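Local structure of enoyl-[acyl-carrier-protein] reductase [FMN] (Thermotoga maritima, 5GVJ) at residues G26-A31 and R54-E59; E107-G112 and G132-I137; P206-K211 and G273-G278. The protein probably reduces enoyl-acyl-carrier-protein thioesters with NADH through an FMN cofactor, as a FabK-type enoyl reductase of bacterial fatty acid synthesis. The protein carries 1 engineered substitution. All blocks are in the same frame, centred on the assembly; numbering follows the deposited sequence.

Interaction 1. Residues G26-A31 and R54-E59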
ATOM      1  N   GLY A  26      22.727   6.396  -4.500  1.00 21.64           N
ATOM      2  CA  GLY A  26      22.430   7.695  -5.079  1.00 21.84           C
ATOM      3  C   GLY A  26      23.678   8.430  -5.534  1.00 17.95           C
ATOM      4  O   GLY A  26      24.018   9.482  -4.985  1.00 17.81           O
ATOM      5  N   THR A  27      24.362   7.885  -6.537  1.00 17.44           N
ATOM      6  CA  THR A  27      25.592   8.461  -7.060  1.00 16.66           C
ATOM      7  C   THR A  27      25.293   9.590  -8.038  1.00 16.88           C
ATOM      8  O   THR A  27      24.223   9.630  -8.645  1.00 17.00           O
ATOM      9  CB  THR A  27      26.417   7.391  -7.784  1.00 17.70           C
ATOM     10  OG1 THR A  27      25.665   6.882  -8.892  1.00 18.02           O
ATOM     11  CG2 THR A  27      26.796   6.248  -6.852  1.00 19.31           C
ATOM     12  N   PRO A  28      26.247  10.510  -8.238  1.00 17.72           N
ATOM     13  CA  PRO A  28      26.070  11.517  -9.300  1.00 16.57           C
ATOM     14  C   PRO A  28      25.838  10.912 -10.669  1.00 16.27           C
ATOM     15  O   PRO A  28      25.132  11.509 -11.489  1.00 17.07           O
ATOM     16  CB  PRO A  28      27.384  12.313  -9.260  1.00 22.79           C
ATOM     17  CG  PRO A  28      27.915  12.098  -7.892  1.00 24.64           C
ATOM     18  CD  PRO A  28      27.456  10.742  -7.434  1.00 20.26           C
ATOM     19  N   THR A  29      26.405   9.736 -10.948  1.00 17.54           N
ATOM     20  CA  THR A  29      26.213   9.135 -12.261  1.00 16.18           C
ATOM     21  C   THR A  29      24.759   8.733 -12.484  1.00 14.74           C
ATOM     22  O   THR A  29      24.205   8.961 -13.568  1.00 15.39           O
ATOM     23  CB  THR A  29      27.122   7.916 -12.442  1.00 24.26           C
ATOM     24  OG1 THR A  29      28.497   8.319 -12.366  1.00 31.61           O
ATOM     25  CG2 THR A  29      26.921   7.374 -13.808  1.00 26.54           C
ATOM     26  N   LEU A  30      24.130   8.111 -11.486  1.00 15.11           N
ATOM     27  CA  LEU A  30      22.717   7.754 -11.632  1.00 15.71           C
ATOM     28  C   LEU A  30      21.837   8.997 -11.570  1.00 16.25           C
ATOM     29  O   LEU A  30      20.888   9.134 -12.353  1.00 13.84           O
ATOM     30  CB  LEU A  30      22.304   6.753 -10.551  1.00 16.25           C
ATOM     31  CG  LEU A  30      20.839   6.294 -10.505  1.00 14.19           C
ATOM     32  CD1 LEU A  30      20.301   5.872 -11.891  1.00 12.33           C
ATOM     33  CD2 LEU A  30      20.706   5.140  -9.534  1.00 14.48           C
ATOM     34  N   ALA A  31      22.150   9.920 -10.657  1.00 16.27           N
ATOM     35  CA  ALA A  31      21.361  11.143 -10.537  1.00 16.21           C
ATOM     36  C   ALA A  31      21.423  11.974 -11.814  1.00 13.55           C
ATOM     37  O   ALA A  31      20.406  12.499 -12.276  1.00 15.19           O
ATOM     38  CB  ALA A  31      21.846  11.951  -9.334  1.00 13.78           C
ATOM     39  N   ARG A  54      30.491  18.081  -2.161  1.00 23.89           N
ATOM     40  CA  ARG A  54      30.916  19.111  -3.105  1.00 23.15           C
ATOM     41  C   ARG A  54      31.357  18.496  -4.427  1.00 24.27           C
ATOM     42  O   ARG A  54      30.927  18.932  -5.503  1.00 23.65           O
ATOM     43  CB  ARG A  54      32.055  19.948  -2.520  1.00 27.69           C
ATOM     44  CG  ARG A  54      31.630  21.000  -1.534  1.00 31.39           C
ATOM     45  CD  ARG A  54      32.784  21.945  -1.173  1.00 30.84           C
ATOM     46  NE  ARG A  54      32.472  22.627   0.077  1.00 34.88           N
ATOM     47  CZ  ARG A  54      32.860  22.206   1.275  1.00 37.25           C
ATOM     48  NH1 ARG A  54      33.605  21.116   1.385  1.00 38.08           N
ATOM     49  NH2 ARG A  54      32.506  22.880   2.365  1.00 39.41           N
ATOM     50  N   LYS A  55      32.244  17.494  -4.362  1.00 22.67           N
ATOM     51  CA  LYS A  55      32.701  16.824  -5.580  1.00 26.48           C
ATOM     52  C   LYS A  55      31.535  16.193  -6.319  1.00 22.69           C
ATOM     53  O   LYS A  55      31.418  16.325  -7.547  1.00 21.80           O
ATOM     54  CB  LYS A  55      33.737  15.741  -5.262  1.00 28.81           C
ATOM     55  CG  LYS A  55      34.723  16.059  -4.159  1.00 33.42           C
ATOM     56  CD  LYS A  55      35.986  16.719  -4.637  1.00 41.00           C
ATOM     57  CE  LYS A  55      37.168  16.217  -3.816  1.00 42.79           C
ATOM     58  NZ  LYS A  55      37.516  17.171  -2.717  1.00 50.97           N
ATOM     59  N   ALA A  56      30.656  15.503  -5.578  1.00 24.53           N
ATOM     60  CA  ALA A  56      29.516  14.846  -6.194  1.00 21.43           C
ATOM     61  C   ALA A  56      28.674  15.843  -6.970  1.00 20.16           C
ATOM     62  O   ALA A  56      28.287  15.584  -8.117  1.00 18.53           O
ATOM     63  CB  ALA A  56      28.681  14.146  -5.119  1.00 22.01           C
ATOM     64  N   ILE A  57      28.415  17.009  -6.372  1.00 19.18           N
ATOM     65  CA  ILE A  57      27.611  18.017  -7.054  1.00 17.22           C
ATOM     66  C   ILE A  57      28.319  18.481  -8.315  1.00 18.46           C
ATOM     67  O   ILE A  57      27.700  18.630  -9.374  1.00 20.92           O
ATOM     68  CB  ILE A  57      27.311  19.192  -6.106  1.00 15.76           C
ATOM     69  CG1 ILE A  57      26.415  18.723  -4.951  1.00 15.71           C
ATOM     70  CG2 ILE A  57      26.656  20.329  -6.878  1.00 18.16           C
ATOM     71  CD1 ILE A  57      26.278  19.748  -3.838  1.00 15.89           C
ATOM     72  N   SER A  58      29.635  18.691  -8.224  1.00 20.22           N
ATOM     73  CA  SER A  58      30.401  19.137  -9.383  1.00 23.00           C
ATOM     74  C   SER A  58      30.332  18.130 -10.523  1.00 18.54           C
ATOM     75  O   SER A  58      30.131  18.510 -11.685  1.00 15.81           O
ATOM     76  CB  SER A  58      31.855  19.391  -8.987  1.00 22.52           C
ATOM     77  OG  SER A  58      32.558  19.931 -10.090  1.00 34.05           O
ATOM     78  N   GLU A  59      30.480  16.843 -10.222  1.00 20.14           N
ATOM     79  CA  GLU A  59      30.482  15.897 -11.333  1.00 21.75           C
ATOM     80  C   GLU A  59      29.096  15.711 -11.924  1.00 19.47           C
ATOM     81  O   GLU A  59      28.979  15.453 -13.124  1.00 19.84           O
ATOM     82  CB  GLU A  59      31.089  14.557 -10.926  1.00 28.50           C
ATOM     83  CG  GLU A  59      30.645  13.958  -9.634  1.00 29.83           C
ATOM     84  CD  GLU A  59      31.592  12.847  -9.202  1.00 35.34           C
ATOM     85  OE1 GLU A  59      32.784  13.144  -8.955  1.00 42.97           O
ATOM     86  OE2 GLU A  59      31.158  11.678  -9.150  1.00 41.19           O
TER
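The CB-CG edge of the Pro28 ring meets Ala56 and Glu59, which approach it obliquely from either side of the ring's mean plane and lie beyond the rim, not over a face. On one side are the methyl and carbonyl oxygen of Ala56, with Pro28 CG 3.5 Å from Ala56 CB. On the other is the carboxylate of Glu59, whose OE2 stands 3.5 Å from Pro28 CG. That carboxylate is tilted, so the proline carbon approaches it neither squarely over its face nor in its plane. Pro28 CB also reaches Glu59 CG at 3.7 Å and Ala56 O at 3.6 Å. The contact is van der Waals throughout, with methylene groups against carbon and oxygen.

Glu59 CG lies between its own backbone N and carbonyl carbon (chi1 46°), and the extended chain beyond it carries the carboxylate across the proline. Pro28 is the first residue of helix 28-36, where a proline fits well because no backbone N-H is needed. Just before it, Thr27 is the N-cap, its OG1 accepting from Leu30 N at 3.3 Å. The negative Glu59 carboxylate beside this helix start is probably favoured by the positive end of the helix dipole, although it makes no capping bond itself.

In this TIM-barrel family protein, helices 28-36 and 50-63 come before and after strand 41-44. Ala31 and Ala56 both pack on Ile43 of that strand, Gly26 bonds to Gly44 through the backbone, and helix 50-63 also lies against helix 79-88 through Arg54 and Ile57.

Interaction 2. Residues E107-G112 and G132-I137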
ATOM      1  N   GLU A 107      16.504  28.408   6.396  1.00 24.08           N
ATOM      2  CA  GLU A 107      17.718  28.892   5.736  1.00 22.48           C
ATOM      3  C   GLU A 107      17.832  28.344   4.321  1.00 23.08           C
ATOM      4  O   GLU A 107      18.324  29.035   3.418  1.00 22.82           O
ATOM      5  CB  GLU A 107      18.959  28.537   6.557  1.00 24.08           C
ATOM      6  CG  GLU A 107      19.278  27.053   6.659  1.00 31.10           C
ATOM      7  CD  GLU A 107      20.369  26.779   7.681  1.00 41.34           C
ATOM      8  OE1 GLU A 107      21.488  27.319   7.511  1.00 45.35           O
ATOM      9  OE2 GLU A 107      20.095  26.050   8.667  1.00 39.78           O
ATOM     10  N   LEU A 108      17.359  27.118   4.100  1.00 22.52           N
ATOM     11  CA  LEU A 108      17.336  26.580   2.746  1.00 22.51           C
ATOM     12  C   LEU A 108      16.379  27.378   1.871  1.00 21.81           C
ATOM     13  O   LEU A 108      16.729  27.786   0.758  1.00 22.51           O
ATOM     14  CB  LEU A 108      16.950  25.099   2.786  1.00 21.06           C
ATOM     15  CG  LEU A 108      18.096  24.182   3.228  1.00 23.94           C
ATOM     16  CD1 LEU A 108      17.603  22.784   3.548  1.00 21.27           C
ATOM     17  CD2 LEU A 108      19.194  24.128   2.177  1.00 19.40           C
ATOM     18  N   LYS A 109      15.174  27.642   2.375  1.00 22.25           N
ATOM     19  CA  LYS A 109      14.185  28.347   1.571  1.00 22.59           C
ATOM     20  C   LYS A 109      14.576  29.795   1.332  1.00 22.91           C
ATOM     21  O   LYS A 109      14.375  30.317   0.231  1.00 21.42           O
ATOM     22  CB  LYS A 109      12.824  28.278   2.239  1.00 23.79           C
ATOM     23  CG  LYS A 109      12.093  27.014   1.928  1.00 23.48           C
ATOM     24  CD  LYS A 109      10.692  27.154   2.405  1.00 29.96           C
ATOM     25  CE  LYS A 109       9.924  28.141   1.551  1.00 33.24           C
ATOM     26  NZ  LYS A 109       8.486  28.145   1.898  1.00 31.18           N
ATOM     27  N   GLU A 110      15.123  30.467   2.349  1.00 19.06           N
ATOM     28  CA  GLU A 110      15.578  31.841   2.141  1.00 22.42           C
ATOM     29  C   GLU A 110      16.586  31.939   1.004  1.00 21.38           C
ATOM     30  O   GLU A 110      16.656  32.966   0.325  1.00 23.31           O
ATOM     31  CB  GLU A 110      16.159  32.400   3.440  1.00 21.47           C
ATOM     32  CG  GLU A 110      15.057  32.694   4.436  1.00 29.73           C
ATOM     33  CD  GLU A 110      15.527  33.464   5.644  1.00 34.58           C
ATOM     34  OE1 GLU A 110      16.754  33.593   5.824  1.00 36.65           O
ATOM     35  OE2 GLU A 110      14.660  33.925   6.416  1.00 40.51           O
ATOM     36  N   ASN A 111      17.346  30.881   0.754  1.00 20.62           N
ATOM     37  CA  ASN A 111      18.337  30.906  -0.314  1.00 22.28           C
ATOM     38  C   ASN A 111      17.847  30.258  -1.613  1.00 25.32           C
ATOM     39  O   ASN A 111      18.659  29.992  -2.506  1.00 26.06           O
ATOM     40  CB  ASN A 111      19.632  30.266   0.189  1.00 18.77           C
ATOM     41  CG  ASN A 111      20.384  31.189   1.152  1.00 22.80           C
ATOM     42  OD1 ASN A 111      21.080  32.106   0.713  1.00 24.15           O
ATOM     43  ND2 ASN A 111      20.222  30.971   2.459  1.00 20.09           N
ATOM     44  N   GLY A 112      16.541  30.029  -1.748  1.00 26.60           N
ATOM     45  CA  GLY A 112      15.952  29.594  -3.006  1.00 28.30           C
ATOM     46  C   GLY A 112      15.889  28.098  -3.233  1.00 28.52           C
ATOM     47  O   GLY A 112      15.512  27.668  -4.331  1.00 26.32           O
ATOM     48  N   GLY A 132       7.297  25.417   6.585  1.00 19.15           N
ATOM     49  CA  GLY A 132       7.657  25.981   5.303  1.00 18.67           C
ATOM     50  C   GLY A 132       8.047  24.999   4.206  1.00 21.69           C
ATOM     51  O   GLY A 132       8.524  25.434   3.155  1.00 17.97           O
ATOM     52  N   ALA A 133       7.849  23.701   4.397  1.00 21.95           N
ATOM     53  CA  ALA A 133       8.213  22.758   3.347  1.00 16.64           C
ATOM     54  C   ALA A 133       7.474  23.081   2.051  1.00 15.21           C
ATOM     55  O   ALA A 133       6.307  23.490   2.062  1.00 19.08           O
ATOM     56  CB  ALA A 133       7.925  21.324   3.792  1.00 15.32           C
ATOM     57  N   ASP A 134       8.169  22.902   0.925  1.00 17.56           N
ATOM     58  CA  ASP A 134       7.564  23.139  -0.382  1.00 15.73           C
ATOM     59  C   ASP A 134       6.730  21.962  -0.845  1.00 16.16           C
ATOM     60  O   ASP A 134       5.784  22.146  -1.612  1.00 18.23           O
ATOM     61  CB  ASP A 134       8.644  23.438  -1.425  1.00 17.01           C
ATOM     62  CG  ASP A 134       9.393  24.721  -1.117  1.00 22.80           C
ATOM     63  OD1 ASP A 134       8.842  25.804  -1.413  1.00 23.73           O
ATOM     64  OD2 ASP A 134      10.503  24.652  -0.556  1.00 19.58           O
ATOM     65  N   ALA A 135       7.079  20.757  -0.410  1.00 17.72           N
ATOM     66  CA  ALA A 135       6.338  19.547  -0.736  1.00 17.17           C
ATOM     67  C   ALA A 135       6.779  18.506   0.274  1.00 14.70           C
ATOM     68  O   ALA A 135       7.699  18.742   1.053  1.00 15.89           O
ATOM     69  CB  ALA A 135       6.608  19.084  -2.177  1.00 15.94           C
ATOM     70  N   VAL A 136       6.116  17.351   0.269  1.00 14.82           N
ATOM     71  CA  VAL A 136       6.506  16.266   1.160  1.00 11.45           C
ATOM     72  C   VAL A 136       6.481  14.963   0.394  1.00 14.08           C
ATOM     73  O   VAL A 136       5.650  14.762  -0.498  1.00 15.87           O
ATOM     74  CB  VAL A 136       5.611  16.157   2.416  1.00 13.81           C
ATOM     75  CG1 VAL A 136       5.710  17.416   3.234  1.00 17.91           C
ATOM     76  CG2 VAL A 136       4.176  15.863   2.023  1.00 15.82           C
ATOM     77  N   ILE A 137       7.416  14.092   0.736  1.00 13.59           N
ATOM     78  CA  ILE A 137       7.437  12.727   0.250  1.00 14.77           C
ATOM     79  C   ILE A 137       6.786  11.878   1.329  1.00 17.91           C
ATOM     80  O   ILE A 137       7.238  11.869   2.483  1.00 17.42           O
ATOM     81  CB  ILE A 137       8.869  12.258  -0.053  1.00 16.82           C
ATOM     82  CG1 ILE A 137       9.471  13.055  -1.226  1.00 14.22           C
ATOM     83  CG2 ILE A 137       8.878  10.764  -0.395  1.00 13.70           C
ATOM     84  CD1 ILE A 137      10.998  13.109  -1.226  1.00 18.68           C
TER
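Lys109, in the last turn of helix 102-110, reaches over to the Schellman motif that ends helix 122-130 at Gly132. Its aliphatic chain runs past Asp134 in the opposite direction, Lys109 CG lying 3.8 Å from Asp134 OD2. A bend at chi3 (70°) turns the ammonium group toward the Gly132 carbonyl. The hydrogen bond modelled from Lys109 NZ to Gly132 O, 3.0 Å long, is doubtful in detail, since that oxygen is placed too close to the lysine chain. Lys109 NZ and Asp134 OD1 are 4.1 Å apart, beyond a salt bridge, though the opposite charges probably still attract.

Both segments contain a helix-to-strand turn of the TIM barrel: helix 102-110 leads into strand 114-119, helix 122-130 into strand 136-139. Such turns lie at the N-terminal end of the barrel strands, away from the FMN site. Asp134 ties them together, for its OD2 accepts from Val115 N.

Gly132 has positive phi, and a CB there would run into the preceding carbonyl oxygen. Helix 102-110 finishes with a Schellman motif of its own, in which Gly112 N bonds to Lys109 O at 2.9 Å. Asn111 folds its side chain back over this end: ND2 donates to Glu107 O at 2.9 Å, nearly straight (169°), with the acceptor in the plane of the amide.

Interaction 3. Residues P206-K211 and G273-G278. Engineered in segment 273-278: Ala276 (natural residue Met).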
ATOM      1  N   PRO A 206      26.747  -5.321  -9.907  1.00 23.16           N
ATOM      2  CA  PRO A 206      25.862  -6.178 -10.719  1.00 21.59           C
ATOM      3  C   PRO A 206      25.055  -7.182  -9.912  1.00 23.92           C
ATOM      4  O   PRO A 206      23.919  -7.496 -10.288  1.00 23.86           O
ATOM      5  CB  PRO A 206      26.843  -6.879 -11.672  1.00 23.14           C
ATOM      6  CG  PRO A 206      27.966  -5.901 -11.832  1.00 27.35           C
ATOM      7  CD  PRO A 206      28.113  -5.247 -10.468  1.00 23.35           C
ATOM      8  N   VAL A 207      25.598  -7.682  -8.801  1.00 25.38           N
ATOM      9  CA  VAL A 207      24.871  -8.650  -7.979  1.00 25.43           C
ATOM     10  C   VAL A 207      23.647  -7.997  -7.350  1.00 23.88           C
ATOM     11  O   VAL A 207      22.583  -8.623  -7.212  1.00 21.37           O
ATOM     12  CB  VAL A 207      25.807  -9.234  -6.907  1.00 25.61           C
ATOM     13  CG1 VAL A 207      25.009  -9.937  -5.840  1.00 29.15           C
ATOM     14  CG2 VAL A 207      26.809 -10.187  -7.548  1.00 30.46           C
ATOM     15  N   TYR A 208      23.795  -6.743  -6.920  1.00 19.90           N
ATOM     16  CA  TYR A 208      22.664  -5.989  -6.391  1.00 19.89           C
ATOM     17  C   TYR A 208      21.537  -5.942  -7.413  1.00 19.97           C
ATOM     18  O   TYR A 208      20.377  -6.222  -7.090  1.00 20.33           O
ATOM     19  CB  TYR A 208      23.123  -4.580  -6.016  1.00 20.45           C
ATOM     20  CG  TYR A 208      22.350  -3.902  -4.913  1.00 21.29           C
ATOM     21  CD1 TYR A 208      21.034  -3.486  -5.104  1.00 25.22           C
ATOM     22  CD2 TYR A 208      22.948  -3.641  -3.689  1.00 22.37           C
ATOM     23  CE1 TYR A 208      20.329  -2.846  -4.085  1.00 24.15           C
ATOM     24  CE2 TYR A 208      22.254  -3.002  -2.670  1.00 27.81           C
ATOM     25  CZ  TYR A 208      20.945  -2.607  -2.874  1.00 23.58           C
ATOM     26  OH  TYR A 208      20.262  -1.970  -1.862  1.00 25.06           O
ATOM     27  N   LYS A 209      21.874  -5.624  -8.665  1.00 18.56           N
ATOM     28  CA  LYS A 209      20.867  -5.576  -9.723  1.00 20.46           C
ATOM     29  C   LYS A 209      20.235  -6.946  -9.949  1.00 23.38           C
ATOM     30  O   LYS A 209      19.009  -7.066 -10.084  1.00 22.02           O
ATOM     31  CB  LYS A 209      21.497  -5.049 -11.013  1.00 19.55           C
ATOM     32  CG  LYS A 209      21.967  -3.589 -10.905  1.00 22.00           C
ATOM     33  CD  LYS A 209      22.551  -3.088 -12.219  1.00 18.48           C
ATOM     34  CE  LYS A 209      23.176  -1.693 -12.075  1.00 16.68           C
ATOM     35  NZ  LYS A 209      23.708  -1.243 -13.383  1.00 19.33           N
ATOM     36  N   GLU A 210      21.057  -7.996  -9.977  1.00 20.41           N
ATOM     37  CA  GLU A 210      20.535  -9.337 -10.221  1.00 20.96           C
ATOM     38  C   GLU A 210      19.591  -9.769  -9.106  1.00 21.18           C
ATOM     39  O   GLU A 210      18.593 -10.451  -9.360  1.00 21.22           O
ATOM     40  CB  GLU A 210      21.690 -10.336 -10.357  1.00 29.67           C
ATOM     41  CG  GLU A 210      22.585 -10.122 -11.584  1.00 36.41           C
ATOM     42  CD  GLU A 210      23.950 -10.817 -11.470  1.00 48.59           C
ATOM     43  OE1 GLU A 210      24.822 -10.575 -12.344  1.00 53.81           O
ATOM     44  OE2 GLU A 210      24.151 -11.596 -10.505  1.00 47.27           O
ATOM     45  N   LYS A 211      19.901  -9.407  -7.859  1.00 19.89           N
ATOM     46  CA  LYS A 211      19.028  -9.792  -6.755  1.00 22.33           C
ATOM     47  C   LYS A 211      17.673  -9.095  -6.848  1.00 21.58           C
ATOM     48  O   LYS A 211      16.639  -9.707  -6.557  1.00 19.51           O
ATOM     49  CB  LYS A 211      19.703  -9.499  -5.414  1.00 21.10           C
ATOM     50  CG  LYS A 211      20.867 -10.442  -5.135  1.00 26.04           C
ATOM     51  CD  LYS A 211      20.355 -11.875  -5.003  1.00 34.86           C
ATOM     52  CE  LYS A 211      21.372 -12.894  -5.531  1.00 41.01           C
ATOM     53  NZ  LYS A 211      21.785 -13.896  -4.506  1.00 45.76           N
ATOM     54  N   GLY A 273      26.352  -8.087   3.232  1.00 35.70           N
ATOM     55  CA  GLY A 273      25.752  -6.869   2.714  1.00 33.86           C
ATOM     56  C   GLY A 273      24.283  -6.785   3.103  1.00 33.44           C
ATOM     57  O   GLY A 273      23.575  -7.793   3.144  1.00 29.30           O
ATOM     58  N   SER A 274      23.837  -5.567   3.402  1.00 31.64           N
ATOM     59  CA  SER A 274      22.425  -5.291   3.653  1.00 28.57           C
ATOM     60  C   SER A 274      21.815  -4.749   2.365  1.00 27.50           C
ATOM     61  O   SER A 274      22.146  -3.642   1.927  1.00 24.35           O
ATOM     62  CB  SER A 274      22.254  -4.305   4.807  1.00 28.23           C
ATOM     63  OG  SER A 274      22.449  -4.966   6.044  1.00 34.31           O
ATOM     64  N   PHE A 275      20.931  -5.533   1.751  1.00 25.66           N
ATOM     65  CA  PHE A 275      20.378  -5.189   0.443  1.00 27.27           C
ATOM     66  C   PHE A 275      19.045  -4.478   0.664  1.00 24.88           C
ATOM     67  O   PHE A 275      17.979  -5.091   0.630  1.00 23.26           O
ATOM     68  CB  PHE A 275      20.255  -6.437  -0.422  1.00 26.38           C
ATOM     69  CG  PHE A 275      21.584  -6.967  -0.880  1.00 26.65           C
ATOM     70  CD1 PHE A 275      22.364  -7.747  -0.038  1.00 29.10           C
ATOM     71  CD2 PHE A 275      22.070  -6.655  -2.139  1.00 24.89           C
ATOM     72  CE1 PHE A 275      23.603  -8.226  -0.453  1.00 29.16           C
ATOM     73  CE2 PHE A 275      23.307  -7.133  -2.563  1.00 28.24           C
ATOM     74  CZ  PHE A 275      24.069  -7.915  -1.715  1.00 28.88           C
ATOM     75  N   ALA A 276      19.125  -3.165   0.890  1.00 22.90           N
ATOM     76  CA  ALA A 276      17.967  -2.320   1.199  1.00 27.07           C
ATOM     77  C   ALA A 276      17.154  -2.102  -0.070  1.00 28.99           C
ATOM     78  O   ALA A 276      17.379  -1.156  -0.826  1.00 31.89           O
ATOM     79  CB  ALA A 276      18.423  -0.988   1.785  1.00 24.44           C
ATOM     80  N   VAL A 277      16.201  -2.995  -0.318  1.00 23.33           N
ATOM     81  CA  VAL A 277      15.327  -2.875  -1.475  1.00 22.50           C
ATOM     82  C   VAL A 277      13.892  -3.095  -1.008  1.00 21.80           C
ATOM     83  O   VAL A 277      13.634  -3.817  -0.039  1.00 20.31           O
ATOM     84  CB  VAL A 277      15.711  -3.855  -2.620  1.00 22.88           C
ATOM     85  CG1 VAL A 277      17.192  -4.241  -2.555  1.00 25.03           C
ATOM     86  CG2 VAL A 277      14.834  -5.068  -2.636  1.00 23.97           C
ATOM     87  N   GLY A 278      12.955  -2.435  -1.693  1.00 20.68           N
ATOM     88  CA  GLY A 278      11.563  -2.466  -1.306  1.00 18.89           C
ATOM     89  C   GLY A 278      10.810  -3.608  -1.953  1.00 17.98           C
ATOM     90  O   GLY A 278      11.336  -4.356  -2.776  1.00 16.58           O
TER
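Tyr208 leaves helix 206-214 with CG roughly anti to the backbone N (chi1 -152°), which sends the ring toward the 273-278 loop, alongside Phe275. CG is the first ring atom to meet Phe275, 3.9 Å from its CD2. Further out, Tyr208 CD2 comes to 3.5 Å from Phe275 CD2, which stands over one face of the tyrosine ring toward its rim; Tyr208 CE2 also lies near Phe275 CD2, at 3.7 Å. The two planes are inclined at 42°, an oblique pairing with centroids 5.1 Å apart. On the other arm of the ring, Tyr208 CE1 touches Val277 CG1 at 3.8 Å. At the tip, OH donates a weak hydrogen bond to Ala276 O, 3.2 Å away. Ala276, an engineered replacement of methionine, is the centre of an inverse gamma turn. An alanine instead of Tyr208 is likely to open a gap beside Phe275 and Val277 and leave Ala276 O without this weak donor.

Val277 also packs on Thr194, an FMN-binding residue of helix 193-197, so the loop borders the cofactor site. Tyr208 also touches Val197 of that helix and Ala264 and Val265 of helix 260-265; Phe275 rests on Ala264 and on Leu234 of strand 231-234.

Interaction 3 is buried, interaction 1 partly buried and interaction 2 at the surface, and their chemistry follows suit: aromatic and aliphatic contacts with one weak hydroxyl bond, then a proline held by an alanine and a carboxylate, then a charged lysine over a turn. Interactions 1 and 2 both belong to the repeating helix-strand framework of the barrel, joining two helices and two helix-to-strand turns respectively, whereas interaction 3 binds helix 206-214 to a loop near the FMN site. No element is shared between the three. Interactions 2 and 3 lie on opposite sides of the chain's centre, their own centres about 32 Å apart; interaction 1 is about 21 Å from each, centre to centre.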